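Local structure of adenosine monophosphate-protein transferase (Sulfolobus tokodaii, 2EKM) at residues I8-P13 and Q72-K77; V29-E34 and K101-V106. The protein is of unknown function but belongs to the adenosine-specific kinase family and may act as an adenosine monophosphate-protein transferase. All blocks are in the same frame, centred on the assembly; numbering follows the deposited sequence.

Interaction 1. Residues I8-P13 and Q72-K77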
ATOM      1  N   ILE A   8      -8.266  17.148  -1.476  1.00 22.04           N
ATOM      2  CA  ILE A   8      -9.665  16.798  -1.698  1.00 22.60           C
ATOM      3  C   ILE A   8     -10.418  16.384  -0.434  1.00 22.03           C
ATOM      4  O   ILE A   8     -10.012  15.452   0.261  1.00 20.17           O
ATOM      5  CB  ILE A   8      -9.775  15.639  -2.727  1.00 24.34           C
ATOM      6  CG1 ILE A   8      -9.064  16.026  -4.027  1.00 25.49           C
ATOM      7  CG2 ILE A   8     -11.238  15.297  -2.989  1.00 23.99           C
ATOM      8  CD1 ILE A   8      -9.603  17.283  -4.676  1.00 25.64           C
ATOM      9  N   ARG A   9     -11.517  17.077  -0.152  1.00 21.22           N
ATOM     10  CA  ARG A   9     -12.352  16.773   1.004  1.00 22.17           C
ATOM     11  C   ARG A   9     -13.305  15.637   0.653  1.00 22.43           C
ATOM     12  O   ARG A   9     -14.077  15.741  -0.299  1.00 23.33           O
ATOM     13  CB  ARG A   9     -13.163  18.004   1.425  1.00 23.47           C
ATOM     14  CG  ARG A   9     -14.269  17.713   2.447  1.00 25.22           C
ATOM     15  CD  ARG A   9     -13.722  17.111   3.741  1.00 24.83           C
ATOM     16  NE  ARG A   9     -12.837  18.037   4.445  1.00 27.26           N
ATOM     17  CZ  ARG A   9     -12.068  17.703   5.478  1.00 26.22           C
ATOM     18  NH1 ARG A   9     -12.076  16.458   5.938  1.00 24.84           N
ATOM     19  NH2 ARG A   9     -11.283  18.609   6.042  1.00 25.90           N
ATOM     20  N   VAL A  10     -13.244  14.555   1.421  1.00 20.94           N
ATOM     21  CA  VAL A  10     -14.102  13.398   1.189  1.00 21.43           C
ATOM     22  C   VAL A  10     -15.309  13.432   2.122  1.00 21.85           C
ATOM     23  O   VAL A  10     -15.154  13.449   3.342  1.00 22.04           O
ATOM     24  CB  VAL A  10     -13.323  12.078   1.420  1.00 20.27           C
ATOM     25  CG1 VAL A  10     -14.272  10.883   1.334  1.00 18.75           C
ATOM     26  CG2 VAL A  10     -12.208  11.945   0.383  1.00 17.83           C
ATOM     27  N   GLU A  11     -16.511  13.450   1.552  1.00 22.20           N
ATOM     28  CA  GLU A  11     -17.715  13.480   2.375  1.00 23.21           C
ATOM     29  C   GLU A  11     -18.014  12.098   2.945  1.00 22.82           C
ATOM     30  O   GLU A  11     -18.095  11.116   2.212  1.00 24.53           O
ATOM     31  CB  GLU A  11     -18.926  13.976   1.570  1.00 22.61           C
ATOM     32  CG  GLU A  11     -20.271  13.704   2.261  1.00 23.58           C
ATOM     33  CD  GLU A  11     -21.469  14.267   1.506  1.00 25.84           C
ATOM     34  OE1 GLU A  11     -21.444  14.290   0.257  1.00 26.40           O
ATOM     35  OE2 GLU A  11     -22.449  14.671   2.165  1.00 25.64           O
ATOM     36  N   ILE A  12     -18.169  12.033   4.262  1.00 21.43           N
ATOM     37  CA  ILE A  12     -18.480  10.780   4.936  1.00 21.14           C
ATOM     38  C   ILE A  12     -19.690  11.020   5.831  1.00 21.24           C
ATOM     39  O   ILE A  12     -19.549  11.436   6.976  1.00 21.59           O
ATOM     40  CB  ILE A  12     -17.301  10.303   5.815  1.00 21.63           C
ATOM     41  CG1 ILE A  12     -16.057  10.090   4.952  1.00 20.18           C
ATOM     42  CG2 ILE A  12     -17.675   9.008   6.530  1.00 21.91           C
ATOM     43  CD1 ILE A  12     -14.806   9.776   5.745  1.00 20.00           C
ATOM     44  N   PRO A  13     -20.900  10.771   5.311  1.00 22.05           N
ATOM     45  CA  PRO A  13     -22.113  10.977   6.105  1.00 22.17           C
ATOM     46  C   PRO A  13     -22.137  10.079   7.334  1.00 23.38           C
ATOM     47  O   PRO A  13     -21.585   8.978   7.321  1.00 22.93           O
ATOM     48  CB  PRO A  13     -23.232  10.642   5.120  1.00 21.77           C
ATOM     49  CG  PRO A  13     -22.628  10.987   3.795  1.00 21.14           C
ATOM     50  CD  PRO A  13     -21.242  10.419   3.922  1.00 19.24           C
ATOM     51  N   GLN A  72     -19.419   7.659  -6.433  1.00 19.08           N
ATOM     52  CA  GLN A  72     -19.241   8.337  -7.716  1.00 18.51           C
ATOM     53  C   GLN A  72     -18.668   9.740  -7.516  1.00 19.06           C
ATOM     54  O   GLN A  72     -17.694  10.129  -8.162  1.00 17.85           O
ATOM     55  CB  GLN A  72     -20.586   8.437  -8.450  1.00 18.27           C
ATOM     56  CG  GLN A  72     -21.131   7.105  -8.983  1.00 17.00           C
ATOM     57  CD  GLN A  72     -22.556   7.221  -9.514  1.00 18.62           C
ATOM     58  OE1 GLN A  72     -23.044   6.337 -10.221  1.00 18.55           O
ATOM     59  NE2 GLN A  72     -23.232   8.308  -9.163  1.00 16.27           N
ATOM     60  N   GLN A  73     -19.285  10.496  -6.616  1.00 19.33           N
ATOM     61  CA  GLN A  73     -18.857  11.860  -6.329  1.00 21.25           C
ATOM     62  C   GLN A  73     -17.411  11.919  -5.846  1.00 19.64           C
ATOM     63  O   GLN A  73     -16.601  12.675  -6.378  1.00 20.76           O
ATOM     64  CB  GLN A  73     -19.795  12.482  -5.291  1.00 22.18           C
ATOM     65  CG  GLN A  73     -21.224  12.611  -5.795  1.00 26.55           C
ATOM     66  CD  GLN A  73     -22.246  12.731  -4.681  1.00 29.44           C
ATOM     67  OE1 GLN A  73     -23.447  12.757  -4.937  1.00 34.02           O
ATOM     68  NE2 GLN A  73     -21.777  12.801  -3.441  1.00 31.08           N
ATOM     69  N   THR A  74     -17.090  11.115  -4.840  1.00 18.82           N
ATOM     70  CA  THR A  74     -15.739  11.085  -4.304  1.00 18.89           C
ATOM     71  C   THR A  74     -14.724  10.673  -5.373  1.00 17.74           C
ATOM     72  O   THR A  74     -13.639  11.245  -5.452  1.00 15.82           O
ATOM     73  CB  THR A  74     -15.665  10.138  -3.083  1.00 19.20           C
ATOM     74  OG1 THR A  74     -16.473  10.681  -2.028  1.00 16.93           O
ATOM     75  CG2 THR A  74     -14.229   9.990  -2.586  1.00 16.24           C
ATOM     76  N   ALA A  75     -15.081   9.696  -6.203  1.00 17.75           N
ATOM     77  CA  ALA A  75     -14.187   9.239  -7.268  1.00 17.76           C
ATOM     78  C   ALA A  75     -13.915  10.362  -8.269  1.00 18.92           C
ATOM     79  O   ALA A  75     -12.799  10.506  -8.772  1.00 19.57           O
ATOM     80  CB  ALA A  75     -14.800   8.040  -7.986  1.00 17.17           C
ATOM     81  N   LEU A  76     -14.941  11.153  -8.564  1.00 18.22           N
ATOM     82  CA  LEU A  76     -14.797  12.266  -9.495  1.00 19.37           C
ATOM     83  C   LEU A  76     -13.928  13.373  -8.903  1.00 18.23           C
ATOM     84  O   LEU A  76     -13.119  13.980  -9.600  1.00 16.67           O
ATOM     85  CB  LEU A  76     -16.170  12.845  -9.847  1.00 20.48           C
ATOM     86  CG  LEU A  76     -17.009  12.142 -10.914  1.00 23.01           C
ATOM     87  CD1 LEU A  76     -18.414  12.722 -10.901  1.00 23.81           C
ATOM     88  CD2 LEU A  76     -16.366  12.326 -12.290  1.00 23.43           C
ATOM     89  N   LYS A  77     -14.111  13.641  -7.615  1.00 18.59           N
ATOM     90  CA  LYS A  77     -13.348  14.685  -6.938  1.00 19.31           C
ATOM     91  C   LYS A  77     -11.862  14.342  -6.864  1.00 19.20           C
ATOM     92  O   LYS A  77     -11.009  15.215  -7.004  1.00 21.50           O
ATOM     93  CB  LYS A  77     -13.926  14.915  -5.544  1.00 20.86           C
ATOM     94  CG  LYS A  77     -15.343  15.470  -5.587  1.00 21.97           C
ATOM     95  CD  LYS A  77     -16.072  15.328  -4.259  1.00 21.98           C
ATOM     96  CE  LYS A  77     -15.403  16.114  -3.152  1.00 22.72           C
ATOM     97  NZ  LYS A  77     -16.238  16.101  -1.916  1.00 23.71           N
TER
HETATM   98  O   HOH W   1     -17.020  13.430  -1.322  1.00 19.05           O
HETATM   99  O   HOH W   2     -19.954  13.704  -1.837  1.00 23.83           O
HETATM  100  O   HOH W   3     -23.863  14.312  -1.733  1.00 40.14           O

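Interaction 2. Residues V29-E34 and K101-V106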
ATOM      1  N   VAL A  29     -14.662  -3.720 -10.692  1.00 17.52           N
ATOM      2  CA  VAL A  29     -16.030  -3.470 -10.247  1.00 18.25           C
ATOM      3  C   VAL A  29     -16.812  -4.720  -9.853  1.00 17.62           C
ATOM      4  O   VAL A  29     -17.333  -4.800  -8.739  1.00 17.97           O
ATOM      5  CB  VAL A  29     -16.831  -2.708 -11.329  1.00 19.97           C
ATOM      6  CG1 VAL A  29     -18.212  -2.345 -10.802  1.00 19.91           C
ATOM      7  CG2 VAL A  29     -16.077  -1.460 -11.741  1.00 19.67           C
ATOM      8  N   GLU A  30     -16.907  -5.692 -10.754  1.00 16.98           N
ATOM      9  CA  GLU A  30     -17.649  -6.908 -10.437  1.00 19.17           C
ATOM     10  C   GLU A  30     -17.000  -7.698  -9.304  1.00 17.96           C
ATOM     11  O   GLU A  30     -17.697  -8.302  -8.496  1.00 17.78           O
ATOM     12  CB  GLU A  30     -17.799  -7.808 -11.675  1.00 21.72           C
ATOM     13  CG  GLU A  30     -18.559  -7.162 -12.827  1.00 28.85           C
ATOM     14  CD  GLU A  30     -19.139  -8.183 -13.798  1.00 31.75           C
ATOM     15  OE1 GLU A  30     -19.374  -9.340 -13.389  1.00 35.59           O
ATOM     16  OE2 GLU A  30     -19.376  -7.823 -14.969  1.00 31.95           O
ATOM     17  N   ASP A  31     -15.671  -7.698  -9.247  1.00 17.30           N
ATOM     18  CA  ASP A  31     -14.972  -8.421  -8.193  1.00 17.78           C
ATOM     19  C   ASP A  31     -15.214  -7.783  -6.824  1.00 17.63           C
ATOM     20  O   ASP A  31     -15.413  -8.457  -5.822  1.00 17.89           O
ATOM     21  CB  ASP A  31     -13.477  -8.408  -8.516  1.00 16.37           C
ATOM     22  CG  ASP A  31     -13.159  -9.552  -9.468  1.00 17.67           C
ATOM     23  OD1 ASP A  31     -14.094 -10.055 -10.091  1.00 16.91           O
ATOM     24  OD2 ASP A  31     -11.993  -9.922  -9.579  1.00 16.77           O
ATOM     25  N   LEU A  32     -15.209  -6.457  -6.776  1.00 16.19           N
ATOM     26  CA  LEU A  32     -15.472  -5.773  -5.515  1.00 17.30           C
ATOM     27  C   LEU A  32     -16.936  -6.001  -5.125  1.00 16.91           C
ATOM     28  O   LEU A  32     -17.242  -6.290  -3.969  1.00 17.29           O
ATOM     29  CB  LEU A  32     -15.172  -4.274  -5.646  1.00 17.11           C
ATOM     30  CG  LEU A  32     -13.683  -3.898  -5.673  1.00 17.48           C
ATOM     31  CD1 LEU A  32     -13.513  -2.410  -5.957  1.00 16.64           C
ATOM     32  CD2 LEU A  32     -13.045  -4.265  -4.337  1.00 18.27           C
ATOM     33  N   TYR A  33     -17.839  -5.889  -6.094  1.00 16.62           N
ATOM     34  CA  TYR A  33     -19.257  -6.089  -5.819  1.00 17.26           C
ATOM     35  C   TYR A  33     -19.483  -7.483  -5.244  1.00 18.98           C
ATOM     36  O   TYR A  33     -20.170  -7.648  -4.237  1.00 19.91           O
ATOM     37  CB  TYR A  33     -20.097  -5.941  -7.098  1.00 17.59           C
ATOM     38  CG  TYR A  33     -21.535  -6.370  -6.891  1.00 18.00           C
ATOM     39  CD1 TYR A  33     -22.478  -5.493  -6.351  1.00 18.30           C
ATOM     40  CD2 TYR A  33     -21.924  -7.691  -7.129  1.00 20.75           C
ATOM     41  CE1 TYR A  33     -23.771  -5.919  -6.044  1.00 21.96           C
ATOM     42  CE2 TYR A  33     -23.214  -8.131  -6.822  1.00 21.80           C
ATOM     43  CZ  TYR A  33     -24.129  -7.241  -6.278  1.00 21.91           C
ATOM     44  OH  TYR A  33     -25.386  -7.681  -5.948  1.00 21.81           O
ATOM     45  N   GLU A  34     -18.899  -8.484  -5.898  1.00 18.75           N
ATOM     46  CA  GLU A  34     -19.044  -9.868  -5.477  1.00 17.86           C
ATOM     47  C   GLU A  34     -18.538 -10.175  -4.073  1.00 18.06           C
ATOM     48  O   GLU A  34     -19.241 -10.804  -3.283  1.00 18.32           O
ATOM     49  CB  GLU A  34     -18.351 -10.791  -6.486  1.00 19.41           C
ATOM     50  CG  GLU A  34     -19.128 -10.970  -7.778  1.00 20.82           C
ATOM     51  CD  GLU A  34     -18.393 -11.812  -8.809  1.00 21.43           C
ATOM     52  OE1 GLU A  34     -17.644 -12.731  -8.419  1.00 24.52           O
ATOM     53  OE2 GLU A  34     -18.579 -11.562 -10.016  1.00 20.88           O
ATOM     54  N   LYS A 101      -8.354  -6.471   0.110  1.00 16.78           N
ATOM     55  CA  LYS A 101      -6.916  -6.617  -0.121  1.00 16.42           C
ATOM     56  C   LYS A 101      -6.651  -7.814  -1.023  1.00 17.90           C
ATOM     57  O   LYS A 101      -5.714  -7.804  -1.825  1.00 18.96           O
ATOM     58  CB  LYS A 101      -6.166  -6.864   1.191  1.00 16.18           C
ATOM     59  CG  LYS A 101      -6.206  -5.749   2.204  1.00 17.87           C
ATOM     60  CD  LYS A 101      -5.649  -6.257   3.527  1.00 17.47           C
ATOM     61  CE  LYS A 101      -5.803  -5.236   4.631  1.00 17.82           C
ATOM     62  NZ  LYS A 101      -5.345  -5.784   5.940  1.00 16.23           N
ATOM     63  N   ASN A 102      -7.479  -8.846  -0.877  1.00 16.51           N
ATOM     64  CA  ASN A 102      -7.332 -10.088  -1.637  1.00 17.42           C
ATOM     65  C   ASN A 102      -7.923 -10.090  -3.045  1.00 16.45           C
ATOM     66  O   ASN A 102      -7.784 -11.075  -3.768  1.00 16.48           O
ATOM     67  CB  ASN A 102      -7.929 -11.253  -0.837  1.00 21.66           C
ATOM     68  CG  ASN A 102      -7.265 -11.432   0.520  1.00 27.04           C
ATOM     69  OD1 ASN A 102      -7.742 -12.195   1.362  1.00 32.36           O
ATOM     70  ND2 ASN A 102      -6.158 -10.733   0.738  1.00 28.17           N
ATOM     71  N   VAL A 103      -8.595  -9.010  -3.434  1.00 16.46           N
ATOM     72  CA  VAL A 103      -9.150  -8.935  -4.781  1.00 16.20           C
ATOM     73  C   VAL A 103      -7.953  -8.843  -5.723  1.00 17.30           C
ATOM     74  O   VAL A 103      -7.131  -7.934  -5.596  1.00 15.72           O
ATOM     75  CB  VAL A 103     -10.064  -7.698  -4.944  1.00 18.75           C
ATOM     76  CG1 VAL A 103     -10.389  -7.473  -6.416  1.00 16.37           C
ATOM     77  CG2 VAL A 103     -11.355  -7.910  -4.157  1.00 15.78           C
ATOM     78  N   GLU A 104      -7.859  -9.785  -6.662  1.00 16.36           N
ATOM     79  CA  GLU A 104      -6.730  -9.845  -7.589  1.00 17.06           C
ATOM     80  C   GLU A 104      -6.394  -8.594  -8.399  1.00 17.15           C
ATOM     81  O   GLU A 104      -5.265  -8.467  -8.879  1.00 17.17           O
ATOM     82  CB  GLU A 104      -6.878 -11.048  -8.531  1.00 16.92           C
ATOM     83  CG  GLU A 104      -8.187 -11.122  -9.309  1.00 18.89           C
ATOM     84  CD  GLU A 104      -8.262 -12.381 -10.163  1.00 20.09           C
ATOM     85  OE1 GLU A 104      -7.662 -13.393  -9.753  1.00 20.17           O
ATOM     86  OE2 GLU A 104      -8.923 -12.366 -11.227  1.00 19.38           O
ATOM     87  N   GLU A 105      -7.350  -7.679  -8.560  1.00 16.51           N
ATOM     88  CA  GLU A 105      -7.106  -6.439  -9.291  1.00 16.62           C
ATOM     89  C   GLU A 105      -6.550  -5.340  -8.380  1.00 17.05           C
ATOM     90  O   GLU A 105      -5.825  -4.452  -8.807  1.00 15.38           O
ATOM     91  CB  GLU A 105      -8.429  -5.983  -9.909  1.00 18.19           C
ATOM     92  CG  GLU A 105      -8.749  -6.716 -11.212  1.00 17.61           C
ATOM     93  CD  GLU A 105      -9.689  -7.864 -10.923  1.00 18.08           C
ATOM     94  OE1 GLU A 105     -10.322  -7.853  -9.876  1.00 16.92           O
ATOM     95  OE2 GLU A 105      -9.780  -8.766 -11.754  1.00 20.42           O
ATOM     96  N   VAL A 106      -6.920  -5.393  -7.103  1.00 16.41           N
ATOM     97  CA  VAL A 106      -6.499  -4.379  -6.138  1.00 15.71           C
ATOM     98  C   VAL A 106      -4.979  -4.287  -5.977  1.00 16.45           C
ATOM     99  O   VAL A 106      -4.314  -5.277  -5.704  1.00 15.55           O
ATOM    100  CB  VAL A 106      -7.161  -4.638  -4.755  1.00 15.08           C
ATOM    101  CG1 VAL A 106      -6.613  -3.678  -3.701  1.00 14.66           C
ATOM    102  CG2 VAL A 106      -8.672  -4.466  -4.870  1.00 16.70           C
TER

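Interaction 1. Residues I8-P13 and Q72-K77
Strand 4-10 of the three-stranded antiparallel sheet, where it runs out toward Pro13, is met here by the last turns of helix 65-78, and Lys77 reaches across to Arg9. Its NZ donates a 2.7 Å hydrogen bond to the backbone O of Arg9, arriving almost in line with the carbonyl (166° at the oxygen). A bend at the third torsion of Lys77 (63°) in an otherwise extended chain steers the ammonium to this oxygen. The same NZ gives a second bond to a water, 2.8 Å away, that also accepts from the backbone N of Glu11 and hydrogen-bonds OG1 of Thr74. Strand and helix run nearly antiparallel, their axes 9.0 Å apart at closest approach. Within the fold the helix packs on the five-stranded sheet, Ala75 on Ile58 and Thr74 on Val85, and strand 4-10, paired with strand 117-123, lies alongside it. Ile8 lies against the aliphatic root of Lys77, with its CG2 3.7 Å from CB of Lys77 and its CD1 at the carbonyl oxygen of the same residue. A serine in place of Ile8 would probably open a gap beside this last turn and leave the base of the lysine chain less firmly seated. Deeper in, CG1 of Val10 meets CG2 of Thr74 at 4.0 Å, and OG1 of Thr74 is hydrogen-bonded to OH of Tyr87. At the exposed end two waters link OE1 of Glu11 to NE2 of Gln73, one by a weak bond to the amide.

Interaction 2. Residues V29-E34 and K101-V106
Across from Asp31 on helix 28-37 stands Val103, their CA atoms 6.8 Å apart, where the chain leaving helix 93-101 folds into a type I beta turn from Val103 to Val106. The turn is closed by a bond from the N of Val106 to the O of Val103. CG1 of Val103 packs on CB of Asp31 at 3.8 Å, while its other methyl, CG2, faces CD2 of Leu32. The fold brings these parts together on one face of the five-stranded antiparallel sheet: Leu32 and Val106 both rest on Phe84 of strand 83-89. Above this apolar floor acids gather. Glu105, bent at its second torsion (97°), brings OE1 to 2.7 Å from OD2 of Asp31, the side chains crossing at about a right angle and the carboxylate planes 56° apart. At that distance one of the two acids probably carries a proton. OE2 of Glu104 is 4.3 Å from the same OD2. Lys27 forms a salt bridge to each of the three carboxylates, which probably offsets much of the negative charge of the cluster as a whole. OD1 of Asp31 turns to a different cation, Lys161 of the second subunit, and Ile94 of that subunit packs against Glu104 and Glu105.

In the fold
Interactions 1 and 2 lie on opposite faces of the five-stranded antiparallel sheet, their centres 20 Å apart and their nearest atoms about 10 Å apart. Strand 83-89 runs between them: Val85 and Tyr87 meet Thr74 of interaction 1, whereas Phe84 and Ile86 meet Leu32 of interaction 2. The segments alternate along the chain, so 72-77 falls between 29-34 and 101-106. Both contacts also border neighbouring subunits of the trimer. In the second subunit, Ile142 packs on Gln72 and Leu76, while Arg156 and Lys161 form salt bridges to Glu30 and Glu34 respectively; Gln126 of the third subunit hydrogen-bonds NH1 of Arg9.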